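Local coordinates for scaffolding protein (Clostridium cellulolyticum, PDB 1G43) that probably anchors the cellulosome to crystalline cellulose through its family IIIa carbohydrate-binding domain, a calcium-binding beta-sandwich, at residues Tyr46-Ala51 with Asn90-Leu95; Ser19-Ala24 with Asn121-Phe126. One frame throughout, in Å; residues are numbered along the deposited sequence.

Interaction 1. Residues Tyr46-Ala51 with Asn90-Leu95; sequences YYTQDA and NADHYL. With CA (calcium ion), chain B; ZN (zinc ion), chain C.
Tyr47 and His93 pair across neighbouring antiparallel strands, and the bond from Tyr47 N to His93 O, 3.1 Å, is nearly straight at 176°. The carbonyl of Tyr47 answers with a double grip, taking Asp92 N at 3.1 Å and His93 N at 3.2 Å. Packing is dense on both faces here. On one, His93 CB rests over the Tyr47 ring, 4.2 Å from its centroid; a chi1 of 62° holds CG of that tyrosine between its backbone N and carbonyl carbon, which carries the ring over the histidine and brings its edge to Leu95 N. Phe118 of the opposing sheet meets the same ring. On the other face Tyr46 and Tyr94 run side by side, with Tyr94 CB 3.5 Å from Tyr46 CD2 over the ring; the two planes, 29° apart, are displaced and share little face-to-face contact. Two residues, Asp92 and His93, facing the single Tyr47 form a classic beta bulge between strands 41-47 and 91-99 of the beta-sandwich. Beyond the bulge the contact becomes polar. Asp92 OD1 uses its syn lone pair for Gln49 N, at 2.9 Å, and accepts His93 ND1 on the anti side at 2.6 Å. Because Asp92 OD1 lies close to the imidazole plane, this bond helps fix the ring's rotation, with NE2 directed at the zinc ion, 2.0 Å away; the amide of Gln49 stacks over one face. The solvent side is looser: beside partly exposed Gln49 and exposed Asp50, water 1 donates to Asp92 OD2 and accepts from Asp50 N. Thr48 CG2 still packs closely on the Asn90 backbone, and calcium bonds from Thr48 and Asp50 tie this end down.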
ATOM      1  N   TYR A  46       5.439  -5.847   1.587  1.00 18.37           N
ATOM      2  CA  TYR A  46       6.102  -7.145   1.610  1.00 18.69           C
ATOM      3  C   TYR A  46       5.850  -8.033   2.839  1.00 20.03           C
ATOM      4  O   TYR A  46       5.907  -7.570   3.958  1.00 22.00           O
ATOM      5  CB  TYR A  46       7.593  -6.923   1.395  1.00 19.46           C
ATOM      6  CG  TYR A  46       7.933  -6.370   0.015  1.00 20.62           C
ATOM      7  CD1 TYR A  46       7.781  -5.013  -0.285  1.00 21.76           C
ATOM      8  CD2 TYR A  46       8.405  -7.212  -0.981  1.00 21.81           C
ATOM      9  CE1 TYR A  46       8.104  -4.507  -1.550  1.00 21.47           C
ATOM     10  CE2 TYR A  46       8.723  -6.731  -2.244  1.00 23.03           C
ATOM     11  CZ  TYR A  46       8.577  -5.376  -2.526  1.00 23.78           C
ATOM     12  OH  TYR A  46       8.931  -4.922  -3.781  1.00 26.13           O
ATOM     13  N   TYR A  47       5.592  -9.318   2.626  1.00 19.44           N
ATOM     14  CA  TYR A  47       5.301 -10.224   3.737  1.00 19.38           C
ATOM     15  C   TYR A  47       5.671 -11.669   3.477  1.00 20.27           C
ATOM     16  O   TYR A  47       6.064 -12.032   2.360  1.00 20.55           O
ATOM     17  CB  TYR A  47       3.804 -10.195   4.049  1.00 19.25           C
ATOM     18  CG  TYR A  47       2.940 -10.679   2.895  1.00 17.80           C
ATOM     19  CD1 TYR A  47       2.772  -9.893   1.761  1.00 18.17           C
ATOM     20  CD2 TYR A  47       2.304 -11.920   2.928  1.00 19.09           C
ATOM     21  CE1 TYR A  47       2.000 -10.308   0.692  1.00 15.55           C
ATOM     22  CE2 TYR A  47       1.514 -12.360   1.851  1.00 16.96           C
ATOM     23  CZ  TYR A  47       1.369 -11.530   0.735  1.00 17.17           C
ATOM     24  OH  TYR A  47       0.572 -11.869  -0.318  1.00 16.30           O
ATOM     25  N   THR A  48       5.553 -12.495   4.526  1.00 19.61           N
ATOM     26  CA  THR A  48       5.796 -13.923   4.389  1.00 19.79           C
ATOM     27  C   THR A  48       4.429 -14.581   4.441  1.00 19.57           C
ATOM     28  O   THR A  48       3.650 -14.393   5.369  1.00 21.90           O
ATOM     29  CB  THR A  48       6.740 -14.526   5.478  1.00 20.46           C
ATOM     30  OG1 THR A  48       6.395 -14.032   6.775  1.00 20.30           O
ATOM     31  CG2 THR A  48       8.217 -14.200   5.141  1.00 22.34           C
ATOM     32  N   GLN A  49       4.143 -15.328   3.397  1.00 19.97           N
ATOM     33  CA  GLN A  49       2.879 -16.014   3.203  1.00 21.25           C
ATOM     34  C   GLN A  49       2.478 -16.974   4.350  1.00 21.07           C
ATOM     35  O   GLN A  49       1.314 -17.079   4.703  1.00 19.66           O
ATOM     36  CB  GLN A  49       2.992 -16.772   1.872  1.00 23.01           C
ATOM     37  CG  GLN A  49       1.689 -17.101   1.226  1.00 24.94           C
ATOM     38  CD  GLN A  49       1.861 -17.694  -0.163  1.00 25.28           C
ATOM     39  OE1 GLN A  49       2.545 -18.703  -0.355  1.00 23.66           O
ATOM     40  NE2 GLN A  49       1.225 -17.067  -1.138  1.00 26.43           N
ATOM     41  N   ASP A  50       3.463 -17.647   4.927  1.00 21.23           N
ATOM     42  CA  ASP A  50       3.260 -18.634   5.992  1.00 23.20           C
ATOM     43  C   ASP A  50       2.492 -19.878   5.478  1.00 23.99           C
ATOM     44  O   ASP A  50       2.804 -20.987   5.863  1.00 26.95           O
ATOM     45  CB  ASP A  50       2.544 -18.031   7.202  1.00 21.60           C
ATOM     46  CG  ASP A  50       3.183 -16.765   7.671  1.00 20.60           C
ATOM     47  OD1 ASP A  50       4.416 -16.634   7.565  1.00 21.87           O
ATOM     48  OD2 ASP A  50       2.451 -15.891   8.157  1.00 21.48           O
ATOM     49  N   ALA A  51       1.495 -19.695   4.623  1.00 23.89           N
ATOM     50  CA  ALA A  51       0.754 -20.816   4.027  1.00 23.58           C
ATOM     51  C   ALA A  51       0.313 -20.368   2.621  1.00 23.75           C
ATOM     52  O   ALA A  51       0.097 -19.193   2.371  1.00 22.92           O
ATOM     53  CB  ALA A  51      -0.480 -21.199   4.876  1.00 21.69           C
ATOM     54  N   ASN A  90      12.058 -12.878   5.452  1.00 26.38           N
ATOM     55  CA  ASN A  90      10.854 -12.155   5.809  1.00 25.70           C
ATOM     56  C   ASN A  90      10.073 -11.552   4.660  1.00 25.18           C
ATOM     57  O   ASN A  90       9.224 -10.680   4.862  1.00 22.07           O
ATOM     58  CB  ASN A  90      11.167 -11.100   6.862  1.00 25.35           C
ATOM     59  CG  ASN A  90      11.482 -11.732   8.177  1.00 27.55           C
ATOM     60  OD1 ASN A  90      11.699 -11.066   9.187  1.00 29.21           O
ATOM     61  ND2 ASN A  90      11.508 -13.050   8.179  1.00 27.51           N
ATOM     62  N   ALA A  91      10.335 -12.049   3.457  1.00 24.27           N
ATOM     63  CA  ALA A  91       9.625 -11.545   2.307  1.00 25.03           C
ATOM     64  C   ALA A  91       9.581 -12.535   1.138  1.00 25.14           C
ATOM     65  O   ALA A  91      10.542 -12.613   0.371  1.00 27.31           O
ATOM     66  CB  ALA A  91      10.245 -10.232   1.861  1.00 23.62           C
ATOM     67  N   ASP A  92       8.495 -13.304   1.007  1.00 21.95           N
ATOM     68  CA  ASP A  92       8.376 -14.204  -0.129  1.00 21.67           C
ATOM     69  C   ASP A  92       7.254 -13.785  -1.091  1.00 21.37           C
ATOM     70  O   ASP A  92       7.120 -14.362  -2.165  1.00 22.02           O
ATOM     71  CB  ASP A  92       8.202 -15.674   0.289  1.00 20.63           C
ATOM     72  CG  ASP A  92       7.095 -15.892   1.304  1.00 20.48           C
ATOM     73  OD1 ASP A  92       5.970 -15.424   1.102  1.00 23.15           O
ATOM     74  OD2 ASP A  92       7.348 -16.559   2.309  1.00 22.80           O
ATOM     75  N   HIS A  93       6.456 -12.789  -0.704  1.00 20.42           N
ATOM     76  CA  HIS A  93       5.390 -12.274  -1.567  1.00 20.11           C
ATOM     77  C   HIS A  93       5.151 -10.805  -1.261  1.00 20.06           C
ATOM     78  O   HIS A  93       5.666 -10.272  -0.280  1.00 22.36           O
ATOM     79  CB  HIS A  93       4.065 -13.032  -1.373  1.00 18.28           C
ATOM     80  CG  HIS A  93       4.095 -14.436  -1.870  1.00 18.93           C
ATOM     81  ND1 HIS A  93       4.605 -15.480  -1.127  1.00 19.51           N
ATOM     82  CD2 HIS A  93       3.719 -14.966  -3.056  1.00 19.94           C
ATOM     83  CE1 HIS A  93       4.541 -16.589  -1.833  1.00 18.99           C
ATOM     84  NE2 HIS A  93       4.005 -16.306  -3.008  1.00 19.20           N
ATOM     85  N   TYR A  94       4.356 -10.143  -2.083  1.00 19.07           N
ATOM     86  CA  TYR A  94       4.085  -8.763  -1.809  1.00 18.83           C
ATOM     87  C   TYR A  94       2.746  -8.330  -2.343  1.00 19.02           C
ATOM     88  O   TYR A  94       2.304  -8.791  -3.383  1.00 19.71           O
ATOM     89  CB  TYR A  94       5.206  -7.872  -2.359  1.00 19.46           C
ATOM     90  CG  TYR A  94       5.304  -7.727  -3.878  1.00 23.92           C
ATOM     91  CD1 TYR A  94       4.626  -6.702  -4.555  1.00 24.63           C
ATOM     92  CD2 TYR A  94       6.142  -8.562  -4.630  1.00 23.74           C
ATOM     93  CE1 TYR A  94       4.785  -6.505  -5.926  1.00 25.48           C
ATOM     94  CE2 TYR A  94       6.306  -8.371  -6.003  1.00 26.10           C
ATOM     95  CZ  TYR A  94       5.628  -7.347  -6.637  1.00 26.29           C
ATOM     96  OH  TYR A  94       5.781  -7.175  -7.981  1.00 28.04           O
ATOM     97  N   LEU A  95       2.081  -7.464  -1.599  1.00 17.65           N
ATOM     98  CA  LEU A  95       0.815  -6.922  -2.036  1.00 18.82           C
ATOM     99  C   LEU A  95       1.161  -5.755  -2.941  1.00 18.80           C
ATOM    100  O   LEU A  95       2.084  -5.022  -2.654  1.00 20.17           O
ATOM    101  CB  LEU A  95       0.007  -6.392  -0.844  1.00 17.18           C
ATOM    102  CG  LEU A  95      -1.086  -5.349  -1.133  1.00 16.85           C
ATOM    103  CD1 LEU A  95      -2.122  -5.850  -2.145  1.00 13.44           C
ATOM    104  CD2 LEU A  95      -1.735  -4.978   0.177  1.00 15.67           C
TER
HETATM  105 CA    CA B 200       4.165 -14.091   7.718  1.00 20.04          CA
HETATM  106 ZN    ZN C 201       3.361 -17.533  -4.424  1.00 24.50          ZN
HETATM  107  O   HOH W   1       5.875 -18.100   3.745  1.00 24.08           O
HETATM  108  O   HOH W   2       1.829 -12.658   7.341  1.00 13.77           O
HETATM  109  O   HOH W   3       3.287 -19.003  -4.296  1.00 31.06           O

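Interaction 2. Residues Ser19-Ala24 with Asn121-Phe126; sequences SNSIYA and NDWSNF
Ile22 lies across the face of the Phe126 ring, the two side chains meeting at about a right angle. CD1 stands almost over the ring centre, 3.7 Å from the centroid, and CG1 comes within 3.5 Å of Phe126 CD1. The isoleucine reaches this position with CG1 anti to its carbonyl carbon (chi1 -59°). Beside this apolar pair runs a backbone bond, Phe126 N to Ser19 O at 2.7 Å, nearly straight at the hydrogen although the donor sits above the carbonyl plane; the return bond from Ser19 N is long and weak. Ser19 O also lies at the edge of the Phe126 ring, and Arg120 makes a cation-pi contact with that ring. Further out, Asn20 CB presses on the carbonyl of Trp123, 3.0 Å from its O, while Asn20 CG and Ser21 OG lie near the plane of the indole, at its edge, at a looser distance. Two waters bridge the segments: water 4 donates to both Asn20 O and Ser124 O, and water 5 links Asn125 OD1 to Asn20 ND2, the latter weakly. Ser18 OG holds the amide nitrogen of Asn125. In the next shell Ser19 OG donates to Ser21 O, 2.7 Å away, on a lone pair in the carbonyl plane. Asp122 OD1 takes Ser124 N at 2.9 Å and Ser124 OG from the same face of its carboxylate, while OD2 forms a salt bridge with Lys53. The bond from Ser124 N to Asp122 OD1 makes an Asx turn, in the loop that leads from strand 111-120 to strand 126-127 of the beta-sandwich.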
ATOM      1  N   SER A  19      -2.747 -12.434  13.379  1.00 23.67           N
ATOM      2  CA  SER A  19      -4.015 -11.855  12.968  1.00 23.97           C
ATOM      3  C   SER A  19      -4.498 -12.525  11.710  1.00 24.07           C
ATOM      4  O   SER A  19      -3.688 -12.992  10.903  1.00 25.58           O
ATOM      5  CB  SER A  19      -3.805 -10.346  12.710  1.00 24.75           C
ATOM      6  OG  SER A  19      -4.928  -9.685  12.138  1.00 24.94           O
ATOM      7  N   ASN A  20      -5.808 -12.600  11.537  1.00 22.09           N
ATOM      8  CA  ASN A  20      -6.331 -13.195  10.318  1.00 22.04           C
ATOM      9  C   ASN A  20      -6.602 -12.131   9.246  1.00 21.56           C
ATOM     10  O   ASN A  20      -7.181 -12.421   8.224  1.00 22.04           O
ATOM     11  CB  ASN A  20      -7.587 -13.984  10.595  1.00 22.60           C
ATOM     12  CG  ASN A  20      -8.641 -13.165  11.298  1.00 24.64           C
ATOM     13  OD1 ASN A  20      -8.661 -11.927  11.221  1.00 26.50           O
ATOM     14  ND2 ASN A  20      -9.551 -13.857  11.968  1.00 24.73           N
ATOM     15  N   SER A  21      -6.187 -10.898   9.507  1.00 20.61           N
ATOM     16  CA  SER A  21      -6.328  -9.790   8.554  1.00 21.41           C
ATOM     17  C   SER A  21      -5.040  -9.001   8.571  1.00 20.83           C
ATOM     18  O   SER A  21      -4.444  -8.795   9.627  1.00 22.87           O
ATOM     19  CB  SER A  21      -7.425  -8.802   8.947  1.00 19.07           C
ATOM     20  OG  SER A  21      -8.697  -9.273   8.649  1.00 24.32           O
ATOM     21  N   ILE A  22      -4.602  -8.557   7.415  1.00 19.73           N
ATOM     22  CA  ILE A  22      -3.423  -7.729   7.359  1.00 19.33           C
ATOM     23  C   ILE A  22      -3.975  -6.392   6.878  1.00 21.28           C
ATOM     24  O   ILE A  22      -4.686  -6.332   5.864  1.00 21.93           O
ATOM     25  CB  ILE A  22      -2.370  -8.339   6.403  1.00 19.31           C
ATOM     26  CG1 ILE A  22      -2.022  -9.738   6.927  1.00 18.55           C
ATOM     27  CG2 ILE A  22      -1.159  -7.413   6.266  1.00 17.46           C
ATOM     28  CD1 ILE A  22      -0.686 -10.367   6.484  1.00 20.26           C
ATOM     29  N   TYR A  23      -3.714  -5.330   7.629  1.00 21.68           N
ATOM     30  CA  TYR A  23      -4.191  -4.017   7.230  1.00 21.83           C
ATOM     31  C   TYR A  23      -3.012  -3.280   6.661  1.00 22.96           C
ATOM     32  O   TYR A  23      -1.903  -3.525   7.095  1.00 23.84           O
ATOM     33  CB  TYR A  23      -4.743  -3.229   8.421  1.00 23.06           C
ATOM     34  CG  TYR A  23      -5.952  -3.871   9.069  1.00 25.23           C
ATOM     35  CD1 TYR A  23      -5.814  -4.991   9.890  1.00 27.53           C
ATOM     36  CD2 TYR A  23      -7.231  -3.407   8.801  1.00 26.41           C
ATOM     37  CE1 TYR A  23      -6.911  -5.622  10.409  1.00 28.80           C
ATOM     38  CE2 TYR A  23      -8.328  -4.034   9.316  1.00 27.18           C
ATOM     39  CZ  TYR A  23      -8.163  -5.140  10.116  1.00 29.36           C
ATOM     40  OH  TYR A  23      -9.270  -5.781  10.622  1.00 34.47           O
ATOM     41  N   ALA A  24      -3.259  -2.394   5.691  1.00 21.12           N
ATOM     42  CA  ALA A  24      -2.230  -1.586   5.059  1.00 20.69           C
ATOM     43  C   ALA A  24      -2.899  -0.279   4.627  1.00 22.02           C
ATOM     44  O   ALA A  24      -3.696  -0.262   3.687  1.00 23.52           O
ATOM     45  CB  ALA A  24      -1.667  -2.296   3.869  1.00 18.24           C
ATOM     46  N   ASN A 121      -9.115 -16.778   2.544  1.00 21.81           N
ATOM     47  CA  ASN A 121     -10.500 -17.147   2.376  1.00 23.55           C
ATOM     48  C   ASN A 121     -11.026 -17.956   3.563  1.00 24.70           C
ATOM     49  O   ASN A 121     -12.227 -17.979   3.802  1.00 25.58           O
ATOM     50  CB  ASN A 121     -10.668 -17.937   1.088  1.00 25.33           C
ATOM     51  CG  ASN A 121     -10.397 -17.088  -0.157  1.00 29.99           C
ATOM     52  OD1 ASN A 121     -10.535 -17.564  -1.291  1.00 33.20           O
ATOM     53  ND2 ASN A 121      -9.997 -15.827   0.048  1.00 29.44           N
ATOM     54  N   ASP A 122     -10.141 -18.602   4.323  1.00 24.61           N
ATOM     55  CA  ASP A 122     -10.581 -19.400   5.455  1.00 23.56           C
ATOM     56  C   ASP A 122     -10.382 -18.718   6.784  1.00 23.02           C
ATOM     57  O   ASP A 122     -10.536 -19.332   7.831  1.00 24.14           O
ATOM     58  CB  ASP A 122      -9.876 -20.752   5.482  1.00 25.35           C
ATOM     59  CG  ASP A 122      -8.358 -20.646   5.648  1.00 26.92           C
ATOM     60  OD1 ASP A 122      -7.816 -19.637   6.150  1.00 27.85           O
ATOM     61  OD2 ASP A 122      -7.688 -21.626   5.284  1.00 32.66           O
ATOM     62  N   TRP A 123     -10.028 -17.445   6.737  1.00 22.29           N
ATOM     63  CA  TRP A 123      -9.805 -16.652   7.928  1.00 21.94           C
ATOM     64  C   TRP A 123      -8.785 -17.156   8.932  1.00 21.66           C
ATOM     65  O   TRP A 123      -8.794 -16.725  10.067  1.00 23.43           O
ATOM     66  CB  TRP A 123     -11.137 -16.387   8.644  1.00 21.79           C
ATOM     67  CG  TRP A 123     -12.061 -15.648   7.774  1.00 21.10           C
ATOM     68  CD1 TRP A 123     -12.991 -16.180   6.937  1.00 21.45           C
ATOM     69  CD2 TRP A 123     -12.075 -14.233   7.547  1.00 20.75           C
ATOM     70  NE1 TRP A 123     -13.589 -15.181   6.190  1.00 23.56           N
ATOM     71  CE2 TRP A 123     -13.043 -13.976   6.548  1.00 22.62           C
ATOM     72  CE3 TRP A 123     -11.366 -13.158   8.089  1.00 22.74           C
ATOM     73  CZ2 TRP A 123     -13.321 -12.679   6.080  1.00 24.24           C
ATOM     74  CZ3 TRP A 123     -11.643 -11.865   7.625  1.00 24.46           C
ATOM     75  CH2 TRP A 123     -12.613 -11.640   6.627  1.00 22.49           C
ATOM     76  N   SER A 124      -7.910 -18.066   8.531  1.00 21.61           N
ATOM     77  CA  SER A 124      -6.878 -18.545   9.447  1.00 20.97           C
ATOM     78  C   SER A 124      -5.871 -17.405   9.670  1.00 21.63           C
ATOM     79  O   SER A 124      -5.784 -16.459   8.872  1.00 21.96           O
ATOM     80  CB  SER A 124      -6.166 -19.805   8.889  1.00 21.25           C
ATOM     81  OG  SER A 124      -5.580 -19.581   7.615  1.00 21.36           O
ATOM     82  N   ASN A 125      -5.128 -17.514  10.758  1.00 20.46           N
ATOM     83  CA  ASN A 125      -4.166 -16.529  11.197  1.00 22.85           C
ATOM     84  C   ASN A 125      -2.861 -16.492  10.428  1.00 23.39           C
ATOM     85  O   ASN A 125      -2.338 -17.524  10.057  1.00 24.55           O
ATOM     86  CB  ASN A 125      -3.832 -16.771  12.679  1.00 24.34           C
ATOM     87  CG  ASN A 125      -4.828 -16.120  13.641  1.00 26.85           C
ATOM     88  OD1 ASN A 125      -5.996 -15.879  13.309  1.00 27.56           O
ATOM     89  ND2 ASN A 125      -4.359 -15.839  14.851  1.00 28.51           N
ATOM     90  N   PHE A 126      -2.357 -15.284  10.209  1.00 22.14           N
ATOM     91  CA  PHE A 126      -1.076 -15.054   9.567  1.00 22.05           C
ATOM     92  C   PHE A 126      -0.172 -14.855  10.773  1.00 22.59           C
ATOM     93  O   PHE A 126      -0.644 -14.761  11.908  1.00 22.29           O
ATOM     94  CB  PHE A 126      -1.015 -13.719   8.797  1.00 22.58           C
ATOM     95  CG  PHE A 126      -1.784 -13.684   7.507  1.00 23.55           C
ATOM     96  CD1 PHE A 126      -3.023 -13.080   7.447  1.00 22.75           C
ATOM     97  CD2 PHE A 126      -1.227 -14.183   6.334  1.00 23.62           C
ATOM     98  CE1 PHE A 126      -3.695 -12.965   6.233  1.00 25.16           C
ATOM     99  CE2 PHE A 126      -1.900 -14.069   5.112  1.00 23.43           C
ATOM    100  CZ  PHE A 126      -3.126 -13.461   5.066  1.00 23.24           C
TER
HETATM  101  O   HOH W   4      -6.997 -14.777   7.055  1.00 24.37           O
HETATM  102  O   HOH W   5      -8.927 -15.687  13.649  1.00 42.53           O

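How the interactions relate
The centres of interactions 1 and 2 are about 13 Å apart, and the two meet beside the calcium ion. Asp50 OD2 lies 3.8 Å from Phe126 C, and Gln49 O 4.2 Å from Phe126 CD2. Segment 46-51 supplies Thr48 and Asp50 to the metal; Asp127, directly after segment 121-126, through its backbone O, Asn130 and Asp131 supply further protein ligands, and the Phe126 side chain is about 5 Å from the ion. Arg120 ties the contacts together, bonding to Gln49 O and to Ser124 OG. The zinc ion on His93 belongs to interaction 1 alone, about 11 Å from the Phe126 side chain.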